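YcaO (Methanopyrus kandleri, PDB 6CIB) binds ADP and magnesium and probably uses ATP to activate a peptide backbone amide for thioamidation, as a member of the YcaO family. Local coordinates at residues A[50-63]-A[75-87]. Sequence-based numbering, arbitrary orientation.
Sequences RRRRSQYGEFYHAG and AAMECVERAAAEP. With MG (magnesium ion), chain H; ADP (adenosine-5'-diphosphate), chain G.
Arg-52 and Glu-86 meet where a β-hairpin, strands 50-54 and 57-63 joined by a type I turn, packs on helix 75-85, which carries Glu-81, a direct ligand of the magnesium ion, and Met-77 and Glu-78 of the ADP pocket. Arg-52 is long enough to run along the helix surface. Its CB points toward the helix, and with CG anti to the backbone N (chi1 -166°) the chain continues along it; CD lies near the carbonyl O of Cys-79, NE donates to Val-32 O outside the hairpin, CZ rests with one guanidinium face over Ala-83 N, and NH1 nears Arg-82 CB. NH2 closes the salt bridge, 2.8 Å from Glu-86 OE2 (N-H...O angle 158°). It passes 3.4 Å from Ala-83 CB, a methyl small enough to let the flat group lie close. A carboxylate oxygen can take two donors: OE2 also accepts from Ser-54 OG at 2.9 Å, on the opposite face, and Ser-54 OG itself receives Tyr-56 N in an ST turn, so the short hydroxyl ties the turn to Glu-86. Tyr-56 turns its ring edge to that carboxylate, and its OH reaches far enough to touch the Pro-87 ring and share a water with Pro-87 O.

Farther along, the flat imidazole of His-61 fits among helix side chains: CE1 sits 3.6 Å from Arg-82 CG and over the centre of that guanidinium. Cys-79 SG, compact enough to fit between helix and strand, packs 3.6 Å from Arg-50 CB. A water joins His-61 ND1 to Glu-78 OE2, while Glu-78 OE1 lies 2.9 Å from another water, itself 2.3 Å from the magnesium ion.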
ATOM      1  N   ARG A  50      14.444  -2.019   9.228  1.00 27.57           N
ATOM      2  CA  ARG A  50      14.835  -0.881  10.047  1.00 27.34           C
ATOM      3  C   ARG A  50      14.200  -0.958  11.433  1.00 29.24           C
ATOM      4  O   ARG A  50      13.004  -1.243  11.562  1.00 28.88           O
ATOM      5  CB  ARG A  50      14.459   0.431   9.347  1.00 26.77           C
ATOM      6  CG  ARG A  50      15.088   0.621   7.958  1.00 25.74           C
ATOM      7  CD  ARG A  50      16.591   0.899   8.047  1.00 25.93           C
ATOM      8  NE  ARG A  50      17.239   0.994   6.734  1.00 25.21           N
ATOM      9  CZ  ARG A  50      17.724  -0.038   6.039  1.00 26.31           C
ATOM     10  NH1 ARG A  50      17.648  -1.274   6.526  1.00 24.09           N
ATOM     11  NH2 ARG A  50      18.286   0.166   4.843  1.00 25.58           N
ATOM     12  N   ARG A  51      15.019  -0.731  12.458  1.00 28.61           N
ATOM     13  CA  ARG A  51      14.532  -0.489  13.808  1.00 30.03           C
ATOM     14  C   ARG A  51      14.530   1.027  14.017  1.00 30.57           C
ATOM     15  O   ARG A  51      15.565   1.687  13.866  1.00 28.88           O
ATOM     16  CB  ARG A  51      15.407  -1.210  14.842  1.00 30.99           C
ATOM     17  CG  ARG A  51      14.879  -1.151  16.274  1.00 32.72           C
ATOM     18  CD  ARG A  51      15.581  -2.152  17.191  1.00 35.05           C
ATOM     19  NE  ARG A  51      17.005  -1.867  17.379  1.00 37.90           N
ATOM     20  CZ  ARG A  51      17.514  -1.082  18.330  1.00 41.44           C
ATOM     21  NH1 ARG A  51      16.729  -0.483  19.215  1.00 43.17           N
ATOM     22  NH2 ARG A  51      18.828  -0.891  18.402  1.00 41.72           N
ATOM     23  N   ARG A  52      13.351   1.556  14.333  1.00 31.10           N
ATOM     24  CA  ARG A  52      13.108   2.998  14.454  1.00 33.54           C
ATOM     25  C   ARG A  52      12.586   3.362  15.857  1.00 33.60           C
ATOM     26  O   ARG A  52      11.722   2.667  16.390  1.00 33.43           O
ATOM     27  CB  ARG A  52      12.084   3.432  13.395  1.00 33.48           C
ATOM     28  CG  ARG A  52      11.993   4.931  13.184  1.00 34.12           C
ATOM     29  CD  ARG A  52      10.802   5.346  12.333  1.00 36.11           C
ATOM     30  NE  ARG A  52      10.356   6.672  12.763  1.00 39.46           N
ATOM     31  CZ  ARG A  52       9.177   6.945  13.305  1.00 38.54           C
ATOM     32  NH1 ARG A  52       8.260   6.002  13.461  1.00 40.50           N
ATOM     33  NH2 ARG A  52       8.907   8.182  13.677  1.00 41.38           N
ATOM     34  N   ARG A  53      13.105   4.453  16.428  1.00 34.78           N
ATOM     35  CA  ARG A  53      12.671   4.963  17.736  1.00 36.06           C
ATOM     36  C   ARG A  53      11.949   6.286  17.592  1.00 34.59           C
ATOM     37  O   ARG A  53      12.419   7.159  16.863  1.00 35.23           O
ATOM     38  CB  ARG A  53      13.874   5.226  18.647  1.00 40.11           C
ATOM     39  CG  ARG A  53      14.481   4.010  19.299  1.00 45.37           C
ATOM     40  CD  ARG A  53      15.141   4.418  20.612  1.00 51.70           C
ATOM     41  NE  ARG A  53      16.334   3.627  20.918  1.00 57.76           N
ATOM     42  CZ  ARG A  53      16.337   2.340  21.278  1.00 61.75           C
ATOM     43  NH1 ARG A  53      15.202   1.651  21.378  1.00 64.38           N
ATOM     44  NH2 ARG A  53      17.491   1.734  21.531  1.00 62.72           N
ATOM     45  N   SER A  54      10.836   6.446  18.310  1.00 32.55           N
ATOM     46  CA  SER A  54      10.152   7.751  18.449  1.00 32.43           C
ATOM     47  C   SER A  54       9.534   7.880  19.843  1.00 31.88           C
ATOM     48  O   SER A  54       9.638   6.955  20.656  1.00 31.40           O
ATOM     49  CB  SER A  54       9.080   7.928  17.364  1.00 32.96           C
ATOM     50  OG  SER A  54       7.938   7.120  17.624  1.00 32.17           O
ATOM     51  N   GLN A  55       8.869   9.001  20.112  1.00 31.36           N
ATOM     52  CA  GLN A  55       8.091   9.155  21.356  1.00 33.09           C
ATOM     53  C   GLN A  55       7.012   8.071  21.494  1.00 33.41           C
ATOM     54  O   GLN A  55       6.518   7.833  22.592  1.00 33.82           O
ATOM     55  CB  GLN A  55       7.454  10.547  21.452  1.00 33.56           C
ATOM     56  CG  GLN A  55       6.256  10.733  20.541  1.00 34.77           C
ATOM     57  CD  GLN A  55       5.370  11.896  20.922  1.00 34.72           C
ATOM     58  OE1 GLN A  55       5.679  13.045  20.621  1.00 34.44           O
ATOM     59  NE2 GLN A  55       4.245  11.599  21.556  1.00 34.57           N
ATOM     60  N   TYR A  56       6.658   7.419  20.379  1.00 32.73           N
ATOM     61  CA  TYR A  56       5.608   6.393  20.372  1.00 32.48           C
ATOM     62  C   TYR A  56       6.131   4.991  20.653  1.00 32.73           C
ATOM     63  O   TYR A  56       5.349   4.053  20.818  1.00 35.15           O
ATOM     64  CB  TYR A  56       4.774   6.469  19.085  1.00 32.18           C
ATOM     65  CG  TYR A  56       4.077   7.809  18.968  1.00 32.24           C
ATOM     66  CD1 TYR A  56       2.933   8.092  19.731  1.00 31.89           C
ATOM     67  CD2 TYR A  56       4.584   8.815  18.143  1.00 32.58           C
ATOM     68  CE1 TYR A  56       2.299   9.324  19.650  1.00 31.36           C
ATOM     69  CE2 TYR A  56       3.961  10.063  18.065  1.00 32.07           C
ATOM     70  CZ  TYR A  56       2.819  10.308  18.823  1.00 31.27           C
ATOM     71  OH  TYR A  56       2.183  11.534  18.760  1.00 32.09           O
ATOM     72  N   GLY A  57       7.451   4.862  20.737  1.00 32.78           N
ATOM     73  CA  GLY A  57       8.080   3.583  21.060  1.00 34.14           C
ATOM     74  C   GLY A  57       9.075   3.128  20.010  1.00 34.76           C
ATOM     75  O   GLY A  57       9.594   3.932  19.238  1.00 32.95           O
ATOM     76  N   GLU A  58       9.342   1.827  20.004  1.00 37.45           N
ATOM     77  CA  GLU A  58      10.276   1.221  19.069  1.00 40.59           C
ATOM     78  C   GLU A  58       9.502   0.410  18.045  1.00 40.98           C
ATOM     79  O   GLU A  58       8.622  -0.367  18.410  1.00 39.63           O
ATOM     80  CB  GLU A  58      11.272   0.333  19.810  1.00 42.02           C
ATOM     81  CG  GLU A  58      12.457  -0.098  18.969  1.00 46.18           C
ATOM     82  CD  GLU A  58      13.350  -1.073  19.700  1.00 49.02           C
ATOM     83  OE1 GLU A  58      14.385  -0.621  20.234  1.00 50.14           O
ATOM     84  OE2 GLU A  58      13.009  -2.277  19.752  1.00 48.33           O
ATOM     85  N   PHE A  59       9.838   0.605  16.769  1.00 40.04           N
ATOM     86  CA  PHE A  59       9.147  -0.052  15.663  1.00 40.69           C
ATOM     87  C   PHE A  59      10.114  -0.695  14.676  1.00 39.80           C
ATOM     88  O   PHE A  59      11.240  -0.215  14.491  1.00 38.59           O
ATOM     89  CB  PHE A  59       8.245   0.947  14.917  1.00 43.18           C
ATOM     90  CG  PHE A  59       7.281   1.690  15.806  1.00 47.61           C
ATOM     91  CD1 PHE A  59       6.098   1.084  16.245  1.00 49.37           C
ATOM     92  CD2 PHE A  59       7.555   3.005  16.208  1.00 49.16           C
ATOM     93  CE1 PHE A  59       5.210   1.774  17.066  1.00 50.86           C
ATOM     94  CE2 PHE A  59       6.668   3.698  17.029  1.00 51.13           C
ATOM     95  CZ  PHE A  59       5.495   3.082  17.457  1.00 51.26           C
ATOM     96  N   TYR A  60       9.662  -1.788  14.066  1.00 39.19           N
ATOM     97  CA  TYR A  60      10.326  -2.383  12.909  1.00 39.22           C
ATOM     98  C   TYR A  60       9.611  -1.984  11.626  1.00 38.37           C
ATOM     99  O   TYR A  60       8.388  -2.082  11.535  1.00 37.91           O
ATOM    100  CB  TYR A  60      10.402  -3.910  13.027  1.00 40.42           C
ATOM    101  CG  TYR A  60      11.392  -4.388  14.062  1.00 42.51           C
ATOM    102  CD1 TYR A  60      12.755  -4.492  13.760  1.00 42.18           C
ATOM    103  CD2 TYR A  60      10.970  -4.730  15.355  1.00 43.88           C
ATOM    104  CE1 TYR A  60      13.671  -4.918  14.715  1.00 43.60           C
ATOM    105  CE2 TYR A  60      11.877  -5.171  16.317  1.00 44.50           C
ATOM    106  CZ  TYR A  60      13.222  -5.262  15.994  1.00 44.87           C
ATOM    107  OH  TYR A  60      14.120  -5.698  16.943  1.00 46.00           O
ATOM    108  N   HIS A  61      10.381  -1.500  10.655  1.00 36.70           N
ATOM    109  CA  HIS A  61       9.864  -1.189   9.319  1.00 35.22           C
ATOM    110  C   HIS A  61      10.696  -1.941   8.295  1.00 34.40           C
ATOM    111  O   HIS A  61      11.880  -2.220   8.523  1.00 33.62           O
ATOM    112  CB  HIS A  61       9.901   0.316   9.031  1.00 37.06           C
ATOM    113  CG  HIS A  61       9.267   1.157  10.098  1.00 40.81           C
ATOM    114  ND1 HIS A  61       7.910   1.150  10.350  1.00 40.67           N
ATOM    115  CD2 HIS A  61       9.809   2.032  10.981  1.00 40.96           C
ATOM    116  CE1 HIS A  61       7.645   1.983  11.341  1.00 41.99           C
ATOM    117  NE2 HIS A  61       8.778   2.535  11.739  1.00 41.74           N
ATOM    118  N   ALA A  62      10.070  -2.276   7.171  1.00 32.22           N
ATOM    119  CA  ALA A  62      10.741  -3.015   6.117  1.00 31.21           C
ATOM    120  C   ALA A  62      10.643  -2.309   4.775  1.00 30.74           C
ATOM    121  O   ALA A  62       9.691  -1.560   4.511  1.00 29.98           O
ATOM    122  CB  ALA A  62      10.204  -4.437   6.027  1.00 32.17           C
ATOM    123  N   GLY A  63      11.662  -2.538   3.953  1.00 28.47           N
ATOM    124  CA  GLY A  63      11.671  -2.147   2.554  1.00 26.59           C
ATOM    125  C   GLY A  63      12.131  -3.320   1.723  1.00 26.21           C
ATOM    126  O   GLY A  63      12.646  -4.313   2.253  1.00 25.86           O
ATOM    127  N   ALA A  75      13.127   1.066   2.271  1.00 24.03           N
ATOM    128  CA  ALA A  75      13.206   1.012   3.737  1.00 23.90           C
ATOM    129  C   ALA A  75      13.316   2.407   4.356  1.00 23.98           C
ATOM    130  O   ALA A  75      12.614   2.701   5.326  1.00 24.11           O
ATOM    131  CB  ALA A  75      14.348   0.117   4.205  1.00 23.42           C
ATOM    132  N   ALA A  76      14.179   3.253   3.788  1.00 23.34           N
ATOM    133  CA  ALA A  76      14.354   4.631   4.250  1.00 24.63           C
ATOM    134  C   ALA A  76      13.063   5.461   4.184  1.00 24.86           C
ATOM    135  O   ALA A  76      12.695   6.126   5.159  1.00 25.42           O
ATOM    136  CB  ALA A  76      15.472   5.321   3.474  1.00 24.26           C
HETATM  137  N   MSE A  77      12.383   5.412   3.041  1.00 25.39           N
HETATM  138  CA  MSE A  77      11.190   6.225   2.814  1.00 27.01           C
HETATM  139  C   MSE A  77       9.999   5.727   3.606  1.00 27.20           C
HETATM  140  O   MSE A  77       9.140   6.520   3.987  1.00 27.75           O
HETATM  141  CB  MSE A  77      10.935   6.347   1.312  1.00 29.68           C
HETATM  142  CG  MSE A  77      12.082   7.029   0.561  1.00 30.62           C
HETATM  143 SE   MSE A  77      12.206   8.931   1.081  1.00 34.43          SE
HETATM  144  CE  MSE A  77      10.866   9.529  -0.238  1.00 34.90           C
ATOM    145  N   GLU A  78       9.963   4.422   3.885  1.00 28.66           N
ATOM    146  CA  GLU A  78       9.002   3.821   4.810  1.00 29.89           C
ATOM    147  C   GLU A  78       9.142   4.447   6.203  1.00 29.21           C
ATOM    148  O   GLU A  78       8.142   4.850   6.809  1.00 28.05           O
ATOM    149  CB  GLU A  78       9.207   2.302   4.866  1.00 32.56           C
ATOM    150  CG  GLU A  78       8.314   1.540   5.842  1.00 37.84           C
ATOM    151  CD  GLU A  78       6.939   1.216   5.290  1.00 41.70           C
ATOM    152  OE1 GLU A  78       6.831   0.826   4.106  1.00 45.01           O
ATOM    153  OE2 GLU A  78       5.960   1.331   6.055  1.00 45.24           O
ATOM    154  N   CYS A  79      10.379   4.529   6.702  1.00 27.62           N
ATOM    155  CA  CYS A  79      10.663   5.219   7.964  1.00 27.84           C
ATOM    156  C   CYS A  79      10.222   6.683   7.944  1.00 26.53           C
ATOM    157  O   CYS A  79       9.654   7.162   8.923  1.00 27.33           O
ATOM    158  CB  CYS A  79      12.145   5.100   8.331  1.00 26.57           C
ATOM    159  SG  CYS A  79      12.622   3.404   8.671  1.00 27.80           S
ATOM    160  N   VAL A  80      10.452   7.364   6.819  1.00 26.70           N
ATOM    161  CA  VAL A  80      10.124   8.789   6.667  1.00 27.56           C
ATOM    162  C   VAL A  80       8.606   9.025   6.719  1.00 28.84           C
ATOM    163  O   VAL A  80       8.147   9.889   7.475  1.00 28.36           O
ATOM    164  CB  VAL A  80      10.759   9.414   5.391  1.00 27.08           C
ATOM    165  CG1 VAL A  80      10.174  10.792   5.096  1.00 27.31           C
ATOM    166  CG2 VAL A  80      12.270   9.550   5.544  1.00 27.37           C
ATOM    167  N   GLU A  81       7.839   8.246   5.944  1.00 29.96           N
ATOM    168  CA  GLU A  81       6.384   8.373   5.941  1.00 30.43           C
ATOM    169  C   GLU A  81       5.780   8.147   7.332  1.00 29.99           C
ATOM    170  O   GLU A  81       4.844   8.850   7.710  1.00 30.06           O
ATOM    171  CB  GLU A  81       5.716   7.483   4.867  1.00 30.91           C
ATOM    172  CG  GLU A  81       5.650   6.001   5.185  1.00 30.47           C
ATOM    173  CD  GLU A  81       4.769   5.213   4.236  1.00 31.51           C
ATOM    174  OE1 GLU A  81       4.984   5.285   3.015  1.00 30.10           O
ATOM    175  OE2 GLU A  81       3.866   4.490   4.714  1.00 31.55           O
ATOM    176  N   ARG A  82       6.325   7.187   8.086  1.00 30.13           N
ATOM    177  CA  ARG A  82       5.839   6.900   9.438  1.00 31.68           C
ATOM    178  C   ARG A  82       6.109   8.048  10.415  1.00 30.99           C
ATOM    179  O   ARG A  82       5.252   8.363  11.243  1.00 31.70           O
ATOM    180  CB  ARG A  82       6.380   5.563   9.970  1.00 34.75           C
ATOM    181  CG  ARG A  82       5.836   4.328   9.256  1.00 37.90           C
ATOM    182  CD  ARG A  82       4.335   4.129   9.456  1.00 43.33           C
ATOM    183  NE  ARG A  82       4.026   3.653  10.811  1.00 49.80           N
ATOM    184  CZ  ARG A  82       3.959   2.370  11.166  1.00 49.35           C
ATOM    185  NH1 ARG A  82       4.168   1.415  10.268  1.00 52.64           N
ATOM    186  NH2 ARG A  82       3.680   2.043  12.419  1.00 53.81           N
ATOM    187  N   ALA A  83       7.274   8.684  10.300  1.00 30.04           N
ATOM    188  CA  ALA A  83       7.585   9.871  11.107  1.00 30.10           C
ATOM    189  C   ALA A  83       6.672  11.047  10.748  1.00 30.55           C
ATOM    190  O   ALA A  83       6.190  11.757  11.632  1.00 30.51           O
ATOM    191  CB  ALA A  83       9.044  10.255  10.963  1.00 28.94           C
ATOM    192  N   ALA A  84       6.421  11.228   9.450  1.00 29.92           N
ATOM    193  CA  ALA A  84       5.508  12.260   8.955  1.00 29.91           C
ATOM    194  C   ALA A  84       4.063  12.067   9.422  1.00 28.62           C
ATOM    195  O   ALA A  84       3.358  13.047   9.660  1.00 30.92           O
ATOM    196  CB  ALA A  84       5.564  12.327   7.437  1.00 30.00           C
ATOM    197  N   ALA A  85       3.644  10.809   9.558  1.00 27.26           N
ATOM    198  CA  ALA A  85       2.285  10.444   9.946  1.00 26.75           C
ATOM    199  C   ALA A  85       1.993  10.617  11.436  1.00 27.71           C
ATOM    200  O   ALA A  85       0.825  10.590  11.839  1.00 27.63           O
ATOM    201  CB  ALA A  85       1.983   9.009   9.534  1.00 26.10           C
ATOM    202  N   GLU A  86       3.043  10.761  12.246  1.00 27.59           N
ATOM    203  CA  GLU A  86       2.878  10.999  13.678  1.00 29.66           C
ATOM    204  C   GLU A  86       2.111  12.312  13.907  1.00 31.62           C
ATOM    205  O   GLU A  86       2.359  13.300  13.195  1.00 32.11           O
ATOM    206  CB  GLU A  86       4.233  10.973  14.406  1.00 29.47           C
ATOM    207  CG  GLU A  86       4.778   9.559  14.571  1.00 29.32           C
ATOM    208  CD  GLU A  86       6.171   9.470  15.192  1.00 30.10           C
ATOM    209  OE1 GLU A  86       6.775  10.494  15.583  1.00 29.98           O
ATOM    210  OE2 GLU A  86       6.661   8.333  15.299  1.00 31.26           O
ATOM    211  N   PRO A  87       1.149  12.313  14.862  1.00 32.63           N
ATOM    212  CA  PRO A  87       0.298  13.479  15.131  1.00 33.79           C
ATOM    213  C   PRO A  87       1.079  14.778  15.244  1.00 34.79           C
ATOM    214  O   PRO A  87       2.115  14.828  15.912  1.00 34.85           O
ATOM    215  CB  PRO A  87      -0.361  13.132  16.461  1.00 33.86           C
ATOM    216  CG  PRO A  87      -0.465  11.655  16.424  1.00 34.50           C
ATOM    217  CD  PRO A  87       0.775  11.169  15.718  1.00 33.53           C
TER
HETATM  218 MG    MG H 402       2.961   3.472   2.511  1.00 40.22          MG
HETATM  219  PB  ADP G 401       4.790   0.192  -0.525  1.00 48.27           P
HETATM  220  O1B ADP G 401       4.410   1.642  -0.745  1.00 47.80           O
HETATM  221  O2B ADP G 401       3.837  -0.808  -1.148  1.00 51.35           O
HETATM  222  O3B ADP G 401       5.201  -0.156   0.886  1.00 47.98           O
HETATM  223  PA  ADP G 401       7.613   0.265  -1.197  1.00 35.77           P
HETATM  224  O1A ADP G 401       8.225   0.246  -2.571  1.00 38.83           O
HETATM  225  O2A ADP G 401       8.123  -0.754  -0.213  1.00 36.77           O
HETATM  226  O3A ADP G 401       6.066   0.009  -1.491  1.00 43.46           O
HETATM  227  O5' ADP G 401       7.763   1.752  -0.607  1.00 34.06           O
HETATM  228  C5' ADP G 401       7.784   2.126   0.782  1.00 32.69           C
HETATM  229  C4' ADP G 401       7.735   3.661   0.892  1.00 32.14           C
HETATM  230  O4' ADP G 401       8.861   4.238   0.212  1.00 32.12           O
HETATM  231  C3' ADP G 401       6.510   4.287   0.219  1.00 31.59           C
HETATM  232  O3' ADP G 401       6.157   5.513   0.887  1.00 30.75           O
HETATM  233  C2' ADP G 401       6.999   4.606  -1.182  1.00 30.68           C
HETATM  234  O2' ADP G 401       6.228   5.624  -1.815  1.00 30.03           O
HETATM  235  C1' ADP G 401       8.443   5.023  -0.920  1.00 30.41           C
HETATM  236  N9  ADP G 401       9.353   4.742  -2.053  1.00 30.40           N
HETATM  237  C8  ADP G 401       9.643   3.521  -2.538  1.00 30.89           C
HETATM  238  N7  ADP G 401      10.505   3.608  -3.577  1.00 30.60           N
HETATM  239  C5  ADP G 401      10.798   4.901  -3.755  1.00 30.09           C
HETATM  240  C6  ADP G 401      11.657   5.670  -4.684  1.00 29.63           C
HETATM  241  N6  ADP G 401      12.385   5.032  -5.632  1.00 28.92           N
HETATM  242  N1  ADP G 401      11.677   7.019  -4.547  1.00 30.61           N
HETATM  243  C2  ADP G 401      10.952   7.664  -3.600  1.00 30.88           C
HETATM  244  N3  ADP G 401      10.154   7.020  -2.718  1.00 30.55           N
HETATM  245  C4  ADP G 401      10.039   5.657  -2.746  1.00 30.28           C
HETATM  246  O   HOH W   1       3.524  13.424  17.631  1.00 37.38           O
HETATM  247  O   HOH W   2       6.199  -0.081   8.462  1.00 42.17           O
HETATM  248  O   HOH W   3       4.294   1.698   2.919  1.00 34.55           O
HETATM  249  O   HOH W   4       2.755   3.329   0.301  1.00 32.94           O
HETATM  250  O   HOH W   5       1.181   2.683   3.568  1.00 25.81           O